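Local coordinates for ABC transporter, periplasmic solute-binding protein (Rhizobium meliloti, PDB 4WED) that probably binds peptides or related solutes in the periplasm and hands them to an ABC transporter for uptake across the inner membrane, at residues G47-P51 with F183-V187; P79-D84 with L96-V102; W117-W122 with P168-P174; I248-P253 with S496-H500; P270-T274 with A317-S322. All blocks are in the same frame, centred on the assembly; numbering follows the deposited sequence.

Contacts 1, 2 and 3 cluster in one part of the chain: contacts 1 and 3 touch, as do contacts 2 and 3, through Leu-81 and Phe-171. Contacts 4 and 5 lie apart from these, about 18 Å from each other between centres, and both lie at the sheet around strand 488-500. Contact 3 is buried and mixes aromatic packing with an amide clamp; contact 1, a partly buried pair of loops, rests on one phenylalanine ring; contact 2, also partly buried, is a hairpin edge rich in backbone bonds. Of the two other buried contacts, 248-253 with 496-500 is almost wholly apolar, whereas 270-274 with 317-322 depends on hydroxyls and a water.

Contact 1. Residues G47-P51 with F183-V187; sequences GNLDP and FKEPV
An Asx turn in the loop that follows strand 37-42 presents its backbone to the ring of Phe-183, in the loop leading to strand 192-197. Within the turn Asn-48 OD1 accepts from Asp-50 N at 3.0 Å, the donor standing above the amide carbonyl plane, and this bond probably helps to set the curve over which the ring lies. Asp-50 CA sits over the ring face, 3.7 Å from its centroid and only 11° off the normal, a CH-pi contact. Phe-183 reaches it with CG anti to the backbone N (chi1 169°), while Pro-51 CD meets CD2 of the same ring at 3.6 Å. Beyond the ring, Leu-49 CD1 packs on Pro-186 CB at 3.7 Å; Pro-186 is the centre of an inverse gamma turn. The Asp-50 carboxylate passes alongside Phe-183 CB, but OD1 takes its hydrogen bond from Gln-52 N. An alanine in place of Phe-183 would remove the ring and would probably leave Asp-50 CA and Pro-51 CD facing a gap, with the two loops touching mainly through Leu-49 and Pro-186. Cohesion between the loops thus comes from dispersion and a polarised C-H, while the Asx-turn bond and the Asp-50 OD1 bond stay within the first loop.

Contact 2. Residues P79-D84 with L96-V102; sequences PCLATD and LTLREGV
Backbone hydrogen bonds join the two arms of the hairpin formed by strands 82-88 and 93-98. Thr-97 N donates to Asp-84 O (3.0 Å), and Thr-83 N donates to Thr-97 O (2.9 Å). Thr-83 and Asp-84 both face Thr-97, a classic beta bulge that shifts the antiparallel register by one. Past it, Ala-82 and Leu-98 form a non-hydrogen-bonded pair, and Arg-99 N closes a nearly straight bond to Leu-81 O (2.8 Å, 173°).

The clearest side-chain polar contact is made by Arg-99, whose NE and NH2 grip Cys-80 O side-on at 2.8 and 2.7 Å. The oxygen lies close to the guanidinium plane, and NH2 approaches on a carbonyl lone pair. A bend in the arginine chain at chi3 (-48°) brings the group round to this carbonyl. Thr-83 CG2 rests over one guanidinium face, 3.7 Å from NH1, and Trp-211 also touches Arg-99.

Apolar contact is lighter: Leu-81 CD2 crosses Val-102 CG1 at about a right angle, 4.0 Å apart. A leucine in place of the arginine would supply no donors and would probably leave Cys-80 O without both of its bonds, freeing the turn before the bulge to shift. One cationic group thus pins a carbonyl just before the hairpin strand, and its positive charge probably strengthens both bonds to that single oxygen.

Contact 3. Residues W117-W122 with P168-P174; sequences WNLERW and PTRFLSP
Pro-168, preceded by a cis peptide bond, starts the segment against Trp-122: its CG lies 3.5 Å from the indole CE3, and its carbonyl O sits over one indole face. Trp-122 CG is held between its backbone N and carbonyl carbon (chi1 62°), which turns the indole toward the proline. Thr-169 CA lies over the same face as that oxygen, and its CG2 touches CH2 at 3.7 Å, while Leu-119 O lies over the opposite face. At Arg-170 it is the backbone that takes part: a water accepts from Trp-122 NE1 (2.6 Å) and donates to Arg-170 O. The guanidinium points elsewhere, bonding Ser-164 O and Asp-62, a residue of the sodium site, while NE bonds Tyr-165 O. The Phe-171 ring then leans its CD2 on Asn-118 CB, with amide and ring planes 68° apart.

Leu-172 is clamped at both backbone polar atoms by one amide. Its N donates almost straight to Asn-118 OD1 (2.9 Å, 173°), and its O accepts from Asn-118 ND2 (3.2 Å); ND2 also reaches Ala-114 O. Finally Pro-174 settles on Trp-117, its CA 3.5 Å from the centroid of the six-membered ring in a CH-pi contact, while Arg-121 CD covers the opposite face. This is a helix flank docked on a loop that runs extended around Leu-172: the asparagine pairs with one loop residue as a neighbouring strand would, between two tryptophan-proline contacts that join helix 112-122 to the segment before strand 192-197.

Contact 4. Residues I248-P253 with S496-H500; sequences IAPLTP and SIWAH
The indole of Trp-498 is met at its edge by Ile-248, whose CD1 lies near the ring plane, 3.9 Å from CH2 and nearly as close to CZ2. The two side chains cross at about a right angle, and the CD1 methyl makes the touch. Elsewhere the indole meets the ring of Phe-507, their planes at about 40°, and packs against Pro-510 and Pro-517.

Leu-251 fills the middle of the contact. With CG anti to the backbone N (chi1 174°), it extends its CD2 branch to the strand, where that one methyl lies 3.6 Å from Ile-497 CG2, the same distance from Ile-497 O, and 4.3 Å from Ala-499 CB. The loop 248-253, between strand 242-244 and helix 253-261, is thereby laid across strand 488-500, which pairs antiparallel with both 242-244 and 265-269. Neighbouring side chains of the sheet, Val-266 and Val-268, touch Ile-497 as well.

A water supplements the apolar contact: it accepts from Leu-251 N at 3.2 Å and donates only a weak bond to Ile-497 O at 3.4 Å. Farther along, Ile-497 sends its other branch to the start of the helix, CD1 meeting Pro-253 CD at 4.0 Å. There Thr-252 occupies the N-cap position, its side chain capping a backbone N of the helix, while its own N donates to Glu-255.

Contact 5. Residues P270-T274 with A317-S322; sequences PGNVT and AGNMFS
Thr-274 OG1 donates to Met-320 O at 2.7 Å, the shorter of the two direct hydrogen bonds joining these segments, and also accepts a hydrogen bond from a water at 2.6 Å. The hydroxyl lies above the Met-320 carbonyl plane, 36° out of it. OG1 is placed there by a first torsion of -47°, which sets it anti to the carbonyl carbon, while CG2 branches off toward Ala-317 and comes within 4.0 Å of its CB. One threonine thus offers a hydroxyl to the carbonyl and a methyl to the alanine.

The same water accepts from Ser-322 N at 3.0 Å, so it links the threonine hydroxyl to the backbone of the other segment. Ser-322 makes the second direct bond itself: its OG donates to Gly-271 O at 3.0 Å, lying in the plane of that carbonyl, and it also takes a weak bond from Ala-324 N. Each segment therefore contributes one hydroxyl donor and one backbone carbonyl acceptor, an exchange that needs no charged group. Asn-272 turns its amide elsewhere, OD1 accepting from Ala-425 N.

Met-320, present as selenomethionine, and Phe-321 point their CB atoms away from segment 270-274. CG of the former lies over the phenyl face, and both pack on Ser-432 and Leu-433 of helix 430-437. Tyr-493 of strand 488-500 also touches Thr-274, Ala-317 and Ser-322. Segment 270-274 runs into strand 274-279, with Thr-274 as its first residue, and 317-322 leaves strand 315-316, so the two meet beside the central strand with which both of those strands pair.

Contact 1. Residues G47-P51 with F183-V187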
# COMPACT_ATOMS: atom_id res chain seq x y z
N GLY A 47 -0.12 1.60 -21.46
CA GLY A 47 -1.40 0.95 -21.68
C GLY A 47 -2.53 1.91 -22.03
O GLY A 47 -2.33 3.11 -22.23
N ASN A 48 -3.73 1.35 -22.13
CA ASN A 48 -4.95 2.12 -22.37
C ASN A 48 -5.39 2.72 -21.05
O ASN A 48 -5.53 1.99 -20.07
CB ASN A 48 -6.05 1.22 -22.95
CG ASN A 48 -7.47 1.76 -22.72
OD1 ASN A 48 -7.68 2.96 -22.54
ND2 ASN A 48 -8.44 0.87 -22.76
N LEU A 49 -5.65 4.03 -21.06
CA LEU A 49 -5.76 4.88 -19.87
C LEU A 49 -7.18 5.06 -19.34
O LEU A 49 -7.39 5.89 -18.45
CB LEU A 49 -5.20 6.27 -20.19
CG LEU A 49 -3.77 6.28 -20.73
CD1 LEU A 49 -3.37 7.67 -21.15
CD2 LEU A 49 -2.79 5.77 -19.69
N ASP A 50 -8.13 4.33 -19.92
CA ASP A 50 -9.54 4.37 -19.51
C ASP A 50 -9.61 4.43 -17.98
O ASP A 50 -9.27 3.45 -17.31
CB ASP A 50 -10.27 3.15 -20.06
CG ASP A 50 -11.78 3.25 -19.96
OD1 ASP A 50 -12.25 3.94 -19.04
OD2 ASP A 50 -12.49 2.61 -20.80
N PRO A 51 -10.02 5.57 -17.41
CA PRO A 51 -9.95 5.73 -15.95
C PRO A 51 -10.94 4.86 -15.21
O PRO A 51 -10.91 4.78 -13.98
CB PRO A 51 -10.26 7.22 -15.74
CG PRO A 51 -11.08 7.62 -16.91
CD PRO A 51 -10.61 6.75 -18.07
N PHE A 183 -14.51 5.04 -23.78
CA PHE A 183 -13.34 5.90 -23.62
C PHE A 183 -12.55 6.06 -24.95
O PHE A 183 -12.21 5.07 -25.63
CB PHE A 183 -12.43 5.36 -22.53
CG PHE A 183 -11.07 6.02 -22.47
CD1 PHE A 183 -10.00 5.53 -23.23
CD2 PHE A 183 -10.85 7.11 -21.65
CE1 PHE A 183 -8.75 6.13 -23.18
CE2 PHE A 183 -9.59 7.70 -21.55
CZ PHE A 183 -8.55 7.22 -22.33
N LYS A 184 -12.28 7.32 -25.30
CA LYS A 184 -11.52 7.71 -26.47
C LYS A 184 -10.19 8.31 -26.00
O LYS A 184 -9.23 7.58 -25.85
CB LYS A 184 -12.34 8.68 -27.32
CG LYS A 184 -13.34 7.98 -28.25
N GLU A 185 -10.14 9.61 -25.71
CA GLU A 185 -8.89 10.27 -25.34
C GLU A 185 -8.81 10.56 -23.83
O GLU A 185 -9.85 10.74 -23.18
CB GLU A 185 -8.71 11.56 -26.15
N PRO A 186 -7.59 10.63 -23.26
CA PRO A 186 -7.47 10.79 -21.82
C PRO A 186 -7.58 12.24 -21.36
O PRO A 186 -6.58 12.85 -20.94
CB PRO A 186 -6.08 10.22 -21.53
CG PRO A 186 -5.29 10.62 -22.76
CD PRO A 186 -6.26 10.61 -23.93
N VAL A 187 -8.82 12.74 -21.41
CA VAL A 187 -9.17 14.12 -21.11
C VAL A 187 -9.67 14.26 -19.67
O VAL A 187 -10.86 14.32 -19.40
CB VAL A 187 -10.29 14.62 -22.08
CG1 VAL A 187 -10.56 16.11 -21.91
CG2 VAL A 187 -9.93 14.32 -23.52

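Contact 2. Residues P79-D84 with L96-V102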
# COMPACT_ATOMS: atom_id res chain seq x y z
N PRO A 79 -8.53 18.01 0.20
CA PRO A 79 -9.36 18.57 -0.88
C PRO A 79 -8.72 18.39 -2.26
O PRO A 79 -7.51 18.63 -2.39
CB PRO A 79 -9.41 20.07 -0.55
CG PRO A 79 -9.14 20.18 0.91
CD PRO A 79 -8.28 18.99 1.28
N CYS A 80 -9.49 17.96 -3.26
CA CYS A 80 -9.04 18.00 -4.64
C CYS A 80 -10.16 18.59 -5.50
O CYS A 80 -10.43 19.78 -5.42
CB CYS A 80 -8.51 16.63 -5.12
SG CYS A 80 -7.58 16.72 -6.69
N LEU A 81 -10.81 17.79 -6.33
CA LEU A 81 -11.92 18.29 -7.08
C LEU A 81 -13.12 18.63 -6.17
O LEU A 81 -14.04 19.40 -6.56
CB LEU A 81 -12.33 17.30 -8.17
CG LEU A 81 -11.31 17.20 -9.31
CD1 LEU A 81 -11.71 16.16 -10.34
CD2 LEU A 81 -11.11 18.54 -9.99
N ALA A 82 -13.15 18.06 -4.99
CA ALA A 82 -14.10 18.52 -3.98
C ALA A 82 -13.34 19.34 -2.99
O ALA A 82 -12.29 18.89 -2.51
CB ALA A 82 -14.76 17.35 -3.26
N THR A 83 -13.86 20.54 -2.69
CA THR A 83 -13.32 21.42 -1.61
C THR A 83 -13.78 21.10 -0.18
O THR A 83 -13.19 21.55 0.80
CB THR A 83 -13.70 22.89 -1.87
OG1 THR A 83 -15.10 22.96 -2.18
CG2 THR A 83 -12.89 23.43 -3.02
N ASP A 84 -14.88 20.38 -0.05
CA ASP A 84 -15.37 20.02 1.24
C ASP A 84 -16.37 18.88 1.09
O ASP A 84 -16.84 18.59 -0.03
CB ASP A 84 -16.03 21.21 1.92
CG ASP A 84 -16.28 20.96 3.40
OD1 ASP A 84 -15.42 20.34 4.10
OD2 ASP A 84 -17.36 21.35 3.84
N LEU A 96 -21.14 16.64 -0.87
CA LEU A 96 -19.90 17.09 -1.54
C LEU A 96 -20.07 18.50 -2.11
O LEU A 96 -21.02 18.79 -2.87
CB LEU A 96 -19.53 16.15 -2.68
CG LEU A 96 -19.18 14.71 -2.30
CD1 LEU A 96 -19.26 13.82 -3.54
CD2 LEU A 96 -17.79 14.64 -1.68
N THR A 97 -19.13 19.36 -1.75
CA THR A 97 -19.02 20.65 -2.37
C THR A 97 -17.91 20.61 -3.43
O THR A 97 -16.77 20.38 -3.11
CB THR A 97 -18.76 21.70 -1.30
OG1 THR A 97 -19.91 21.77 -0.46
CG2 THR A 97 -18.52 23.06 -1.93
N LEU A 98 -18.25 20.84 -4.69
CA LEU A 98 -17.28 20.77 -5.77
C LEU A 98 -16.51 22.09 -5.92
O LEU A 98 -17.04 23.18 -5.63
CB LEU A 98 -17.96 20.35 -7.10
CG LEU A 98 -18.65 18.97 -7.07
CD1 LEU A 98 -19.42 18.67 -8.32
CD2 LEU A 98 -17.65 17.83 -6.85
N ARG A 99 -15.24 21.97 -6.34
CA ARG A 99 -14.40 23.14 -6.59
C ARG A 99 -14.90 23.86 -7.83
O ARG A 99 -15.08 23.23 -8.84
CB ARG A 99 -12.94 22.72 -6.82
CG ARG A 99 -12.01 23.92 -7.00
CD ARG A 99 -10.56 23.50 -7.16
NE ARG A 99 -10.17 22.53 -6.12
CZ ARG A 99 -9.74 22.84 -4.90
NH1 ARG A 99 -9.61 24.10 -4.52
NH2 ARG A 99 -9.44 21.87 -4.04
N GLU A 100 -15.10 25.18 -7.71
CA GLU A 100 -15.52 26.06 -8.81
C GLU A 100 -14.31 26.45 -9.66
O GLU A 100 -13.19 26.41 -9.17
CB GLU A 100 -16.22 27.33 -8.26
N GLY A 101 -14.54 26.78 -10.93
CA GLY A 101 -13.49 27.29 -11.81
C GLY A 101 -12.54 26.23 -12.35
O GLY A 101 -11.40 26.51 -12.72
N VAL A 102 -13.03 25.00 -12.41
CA VAL A 102 -12.26 23.90 -12.91
C VAL A 102 -12.70 23.57 -14.33
O VAL A 102 -13.89 23.44 -14.61
CB VAL A 102 -12.46 22.67 -12.03
CG1 VAL A 102 -11.76 21.45 -12.63
CG2 VAL A 102 -11.97 22.96 -10.61

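Contact 3. Residues W117-W122 with P168-P174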
# COMPACT_ATOMS: atom_id res chain seq x y z
N TRP A 117 -22.10 12.33 -14.08
CA TRP A 117 -21.96 11.56 -15.32
C TRP A 117 -20.82 10.56 -15.22
O TRP A 117 -20.93 9.44 -15.68
CB TRP A 117 -21.69 12.53 -16.48
CG TRP A 117 -21.46 11.88 -17.84
CD1 TRP A 117 -22.42 11.57 -18.76
CD2 TRP A 117 -20.19 11.52 -18.45
NE1 TRP A 117 -21.83 11.01 -19.87
CE2 TRP A 117 -20.48 10.97 -19.72
CE3 TRP A 117 -18.85 11.60 -18.03
CZ2 TRP A 117 -19.48 10.50 -20.59
CZ3 TRP A 117 -17.85 11.13 -18.89
CH2 TRP A 117 -18.18 10.60 -20.16
N ASN A 118 -19.74 10.97 -14.58
CA ASN A 118 -18.60 10.09 -14.27
C ASN A 118 -18.92 9.05 -13.24
O ASN A 118 -18.67 7.86 -13.44
CB ASN A 118 -17.42 10.90 -13.74
CG ASN A 118 -16.53 11.42 -14.85
OD1 ASN A 118 -15.74 10.68 -15.41
ND2 ASN A 118 -16.65 12.70 -15.16
N LEU A 119 -19.43 9.50 -12.11
CA LEU A 119 -19.80 8.62 -11.05
C LEU A 119 -20.77 7.57 -11.51
O LEU A 119 -20.65 6.40 -11.16
CB LEU A 119 -20.39 9.45 -9.95
CG LEU A 119 -19.31 10.22 -9.21
CD1 LEU A 119 -19.96 11.01 -8.09
CD2 LEU A 119 -18.19 9.35 -8.65
N GLU A 120 -21.72 7.98 -12.33
CA GLU A 120 -22.68 7.03 -12.90
C GLU A 120 -22.03 6.02 -13.86
O GLU A 120 -22.62 4.99 -14.15
CB GLU A 120 -23.79 7.78 -13.64
CG GLU A 120 -24.82 8.40 -12.72
CD GLU A 120 -25.88 9.16 -13.50
OE1 GLU A 120 -25.67 9.40 -14.72
OE2 GLU A 120 -26.93 9.52 -12.90
N ARG A 121 -20.84 6.32 -14.35
CA ARG A 121 -20.14 5.41 -15.22
C ARG A 121 -19.56 4.22 -14.47
O ARG A 121 -19.34 3.18 -15.08
CB ARG A 121 -19.01 6.13 -15.98
CG ARG A 121 -19.50 6.85 -17.22
CD ARG A 121 -18.46 7.84 -17.73
NE ARG A 121 -18.09 7.62 -19.13
CZ ARG A 121 -17.36 6.61 -19.58
NH1 ARG A 121 -16.92 5.66 -18.76
NH2 ARG A 121 -17.04 6.53 -20.85
N TRP A 122 -19.31 4.33 -13.18
CA TRP A 122 -18.67 3.20 -12.47
C TRP A 122 -19.35 2.74 -11.20
O TRP A 122 -19.19 1.58 -10.81
CB TRP A 122 -17.18 3.50 -12.17
CG TRP A 122 -16.96 4.68 -11.27
CD1 TRP A 122 -16.78 6.00 -11.63
CD2 TRP A 122 -16.86 4.63 -9.86
NE1 TRP A 122 -16.60 6.78 -10.51
CE2 TRP A 122 -16.64 5.96 -9.41
CE3 TRP A 122 -16.94 3.59 -8.92
CZ2 TRP A 122 -16.51 6.28 -8.05
CZ3 TRP A 122 -16.80 3.91 -7.57
CH2 TRP A 122 -16.59 5.25 -7.15
N PRO A 168 -11.42 3.39 -9.93
CA PRO A 168 -12.09 4.07 -11.04
C PRO A 168 -12.69 5.43 -10.70
O PRO A 168 -13.52 5.96 -11.42
CB PRO A 168 -13.26 3.13 -11.30
CG PRO A 168 -13.66 2.71 -9.94
CD PRO A 168 -12.37 2.55 -9.18
N THR A 169 -12.19 6.02 -9.63
CA THR A 169 -12.84 7.16 -9.02
C THR A 169 -12.56 8.53 -9.59
O THR A 169 -12.81 9.54 -8.91
CB THR A 169 -12.39 7.19 -7.56
OG1 THR A 169 -10.96 7.02 -7.51
CG2 THR A 169 -13.04 6.06 -6.85
N ARG A 170 -12.02 8.62 -10.80
CA ARG A 170 -11.57 9.92 -11.29
C ARG A 170 -12.35 10.37 -12.49
O ARG A 170 -13.14 9.61 -13.01
CB ARG A 170 -10.07 9.91 -11.51
CG ARG A 170 -9.36 9.41 -10.25
CD ARG A 170 -7.90 9.81 -10.21
NE ARG A 170 -7.30 9.44 -8.95
CZ ARG A 170 -6.05 9.76 -8.61
NH1 ARG A 170 -5.27 10.46 -9.45
NH2 ARG A 170 -5.57 9.39 -7.42
N PHE A 171 -12.09 11.61 -12.92
CA PHE A 171 -12.99 12.40 -13.77
C PHE A 171 -12.53 12.72 -15.20
O PHE A 171 -11.50 13.41 -15.45
CB PHE A 171 -13.39 13.65 -12.99
CG PHE A 171 -14.14 13.32 -11.74
CD1 PHE A 171 -13.46 12.99 -10.57
CD2 PHE A 171 -15.54 13.22 -11.74
CE1 PHE A 171 -14.14 12.64 -9.42
CE2 PHE A 171 -16.23 12.85 -10.59
CZ PHE A 171 -15.53 12.54 -9.43
N LEU A 172 -13.32 12.19 -16.15
CA LEU A 172 -13.03 12.23 -17.58
C LEU A 172 -14.01 13.16 -18.22
O LEU A 172 -15.20 13.06 -17.97
CB LEU A 172 -13.22 10.83 -18.16
CG LEU A 172 -13.24 10.65 -19.69
CD1 LEU A 172 -11.86 10.87 -20.32
CD2 LEU A 172 -13.75 9.26 -20.03
N SER A 173 -13.54 14.02 -19.11
CA SER A 173 -14.44 14.96 -19.78
C SER A 173 -15.61 14.25 -20.46
O SER A 173 -15.41 13.45 -21.36
CB SER A 173 -13.68 15.80 -20.78
OG SER A 173 -14.54 16.49 -21.67
N PRO A 174 -16.84 14.57 -20.07
CA PRO A 174 -18.03 14.04 -20.79
C PRO A 174 -18.11 14.29 -22.30
O PRO A 174 -18.76 13.51 -22.98
CB PRO A 174 -19.20 14.75 -20.12
CG PRO A 174 -18.67 15.22 -18.82
CD PRO A 174 -17.21 15.46 -18.97
O HOH W 1 -15.54 9.13 -11.12

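Contact 4. Residues I248-P253 with S496-H500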
# COMPACT_ATOMS: atom_id res chain seq x y z
N ILE A 248 5.86 0.92 -11.30
CA ILE A 248 6.29 1.89 -12.29
C ILE A 248 7.60 1.37 -12.90
O ILE A 248 7.62 0.91 -14.04
CB ILE A 248 6.42 3.29 -11.64
CG1 ILE A 248 5.05 3.79 -11.13
CG2 ILE A 248 7.04 4.29 -12.60
CD1 ILE A 248 5.16 4.94 -10.15
N ALA A 249 8.68 1.40 -12.13
CA ALA A 249 9.99 0.94 -12.61
C ALA A 249 10.82 0.48 -11.42
O ALA A 249 11.70 1.20 -10.97
CB ALA A 249 10.71 2.06 -13.36
N PRO A 250 10.52 -0.73 -10.90
CA PRO A 250 11.11 -1.14 -9.65
C PRO A 250 12.64 -1.06 -9.64
O PRO A 250 13.29 -1.14 -10.67
CB PRO A 250 10.66 -2.59 -9.51
CG PRO A 250 9.46 -2.71 -10.37
CD PRO A 250 9.78 -1.83 -11.53
N LEU A 251 13.18 -0.92 -8.45
CA LEU A 251 14.58 -0.72 -8.25
C LEU A 251 14.91 -1.45 -6.96
O LEU A 251 14.61 -0.95 -5.88
CB LEU A 251 14.79 0.77 -8.10
CG LEU A 251 16.15 1.31 -7.76
CD1 LEU A 251 17.03 1.26 -8.98
CD2 LEU A 251 16.01 2.74 -7.27
N THR A 252 15.50 -2.64 -7.06
CA THR A 252 15.81 -3.43 -5.86
C THR A 252 16.84 -2.72 -5.01
O THR A 252 17.54 -1.81 -5.49
CB THR A 252 16.51 -4.78 -6.13
OG1 THR A 252 17.85 -4.50 -6.51
CG2 THR A 252 15.83 -5.63 -7.21
N PRO A 253 16.95 -3.16 -3.74
CA PRO A 253 18.06 -2.83 -2.85
C PRO A 253 19.43 -2.78 -3.54
O PRO A 253 20.12 -1.74 -3.43
CB PRO A 253 17.99 -3.97 -1.83
CG PRO A 253 16.50 -4.16 -1.68
CD PRO A 253 15.85 -3.78 -2.98
N SER A 496 10.54 1.56 -0.10
CA SER A 496 10.30 1.91 -1.49
C SER A 496 11.39 2.85 -1.90
O SER A 496 11.63 3.89 -1.26
CB SER A 496 8.95 2.60 -1.66
OG SER A 496 8.59 2.73 -3.03
N ILE A 497 12.08 2.48 -2.95
CA ILE A 497 13.34 3.11 -3.28
C ILE A 497 13.26 3.77 -4.62
O ILE A 497 12.89 3.14 -5.61
CB ILE A 497 14.45 2.08 -3.30
CG1 ILE A 497 14.51 1.39 -1.93
CG2 ILE A 497 15.79 2.74 -3.64
CD1 ILE A 497 15.20 0.04 -1.99
N TRP A 498 13.58 5.06 -4.63
CA TRP A 498 13.68 5.87 -5.83
C TRP A 498 15.08 6.39 -5.99
O TRP A 498 15.79 6.54 -5.02
CB TRP A 498 12.68 7.03 -5.76
CG TRP A 498 11.25 6.59 -5.95
CD1 TRP A 498 10.45 5.98 -5.04
CD2 TRP A 498 10.48 6.73 -7.13
NE1 TRP A 498 9.21 5.71 -5.58
CE2 TRP A 498 9.21 6.16 -6.87
CE3 TRP A 498 10.74 7.25 -8.40
CZ2 TRP A 498 8.20 6.15 -7.83
CZ3 TRP A 498 9.74 7.22 -9.36
CH2 TRP A 498 8.48 6.68 -9.07
N ALA A 499 15.52 6.60 -7.24
CA ALA A 499 16.71 7.40 -7.46
C ALA A 499 16.43 8.46 -8.51
O ALA A 499 15.66 8.22 -9.42
CB ALA A 499 17.88 6.54 -7.86
N HIS A 500 17.03 9.63 -8.34
CA HIS A 500 17.00 10.70 -9.33
C HIS A 500 18.39 11.21 -9.66
O HIS A 500 19.40 10.89 -8.99
CB HIS A 500 16.17 11.90 -8.86
CG HIS A 500 16.63 12.53 -7.58
ND1 HIS A 500 17.73 13.37 -7.50
CD2 HIS A 500 16.10 12.49 -6.34
CE1 HIS A 500 17.87 13.78 -6.25
NE2 HIS A 500 16.88 13.27 -5.53
O HOH W 2 11.13 0.36 -6.33

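Contact 5. Residues P270-T274 with A317-S322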
# COMPACT_ATOMS: atom_id res chain seq x y z
N PRO A 270 10.40 4.60 4.04
CA PRO A 270 10.17 3.43 4.92
C PRO A 270 8.93 2.59 4.56
O PRO A 270 8.85 1.42 4.95
CB PRO A 270 9.99 4.04 6.31
CG PRO A 270 10.51 5.42 6.22
CD PRO A 270 10.39 5.87 4.80
N GLY A 271 7.97 3.18 3.84
CA GLY A 271 6.96 2.37 3.18
C GLY A 271 5.70 2.17 3.97
O GLY A 271 5.53 2.74 5.04
N ASN A 272 4.80 1.34 3.43
CA ASN A 272 3.47 1.16 3.97
C ASN A 272 2.88 -0.25 3.89
O ASN A 272 1.71 -0.47 4.21
CB ASN A 272 2.51 2.20 3.36
CG ASN A 272 2.47 2.16 1.84
OD1 ASN A 272 2.08 1.18 1.24
ND2 ASN A 272 2.81 3.26 1.22
N VAL A 273 3.71 -1.20 3.54
CA VAL A 273 3.44 -2.62 3.51
C VAL A 273 4.36 -3.22 4.61
O VAL A 273 5.53 -2.82 4.77
CB VAL A 273 3.82 -3.29 2.13
CG1 VAL A 273 3.75 -4.81 2.17
CG2 VAL A 273 2.92 -2.82 1.00
N THR A 274 3.80 -4.16 5.36
CA THR A 274 4.52 -4.79 6.43
C THR A 274 4.66 -6.25 6.11
O THR A 274 3.70 -6.91 5.66
CB THR A 274 3.81 -4.61 7.78
OG1 THR A 274 3.43 -3.22 7.92
CG2 THR A 274 4.75 -5.05 8.95
N ALA A 317 9.90 -3.49 12.16
CA ALA A 317 8.52 -3.18 12.50
C ALA A 317 8.27 -3.49 13.97
O ALA A 317 8.60 -4.57 14.47
CB ALA A 317 7.57 -3.97 11.62
N GLY A 318 7.73 -2.50 14.66
CA GLY A 318 7.10 -2.71 15.95
C GLY A 318 5.58 -2.89 15.82
O GLY A 318 4.98 -3.57 16.61
N ASN A 319 4.97 -2.28 14.83
CA ASN A 319 3.51 -2.29 14.68
C ASN A 319 3.13 -2.97 13.38
O ASN A 319 3.93 -3.02 12.42
CB ASN A 319 2.99 -0.88 14.65
CG ASN A 319 3.24 -0.17 15.94
OD1 ASN A 319 4.38 -0.07 16.37
ND2 ASN A 319 2.20 0.29 16.58
N MSE A 320 1.93 -3.52 13.35
CA MSE A 320 1.46 -4.15 12.14
C MSE A 320 1.46 -3.17 11.02
O MSE A 320 1.66 -3.55 9.87
CB MSE A 320 0.07 -4.70 12.30
CG MSE A 320 -0.34 -5.63 11.15
SE MSE A 320 -2.25 -6.18 11.46
CE MSE A 320 -2.68 -6.87 9.63
N PHE A 321 1.20 -1.91 11.32
CA PHE A 321 1.15 -0.90 10.29
C PHE A 321 2.10 0.20 10.67
O PHE A 321 2.10 0.65 11.84
CB PHE A 321 -0.23 -0.32 10.20
CG PHE A 321 -1.26 -1.30 9.81
CD1 PHE A 321 -1.26 -1.84 8.51
CD2 PHE A 321 -2.25 -1.68 10.70
CE1 PHE A 321 -2.23 -2.76 8.12
CE2 PHE A 321 -3.21 -2.58 10.31
CZ PHE A 321 -3.20 -3.12 9.01
N SER A 322 2.88 0.65 9.69
CA SER A 322 3.77 1.80 9.92
C SER A 322 2.95 3.07 10.12
O SER A 322 1.75 3.11 9.81
CB SER A 322 4.79 1.98 8.77
OG SER A 322 4.28 2.83 7.75
O HOH W 3 2.74 -0.84 7.05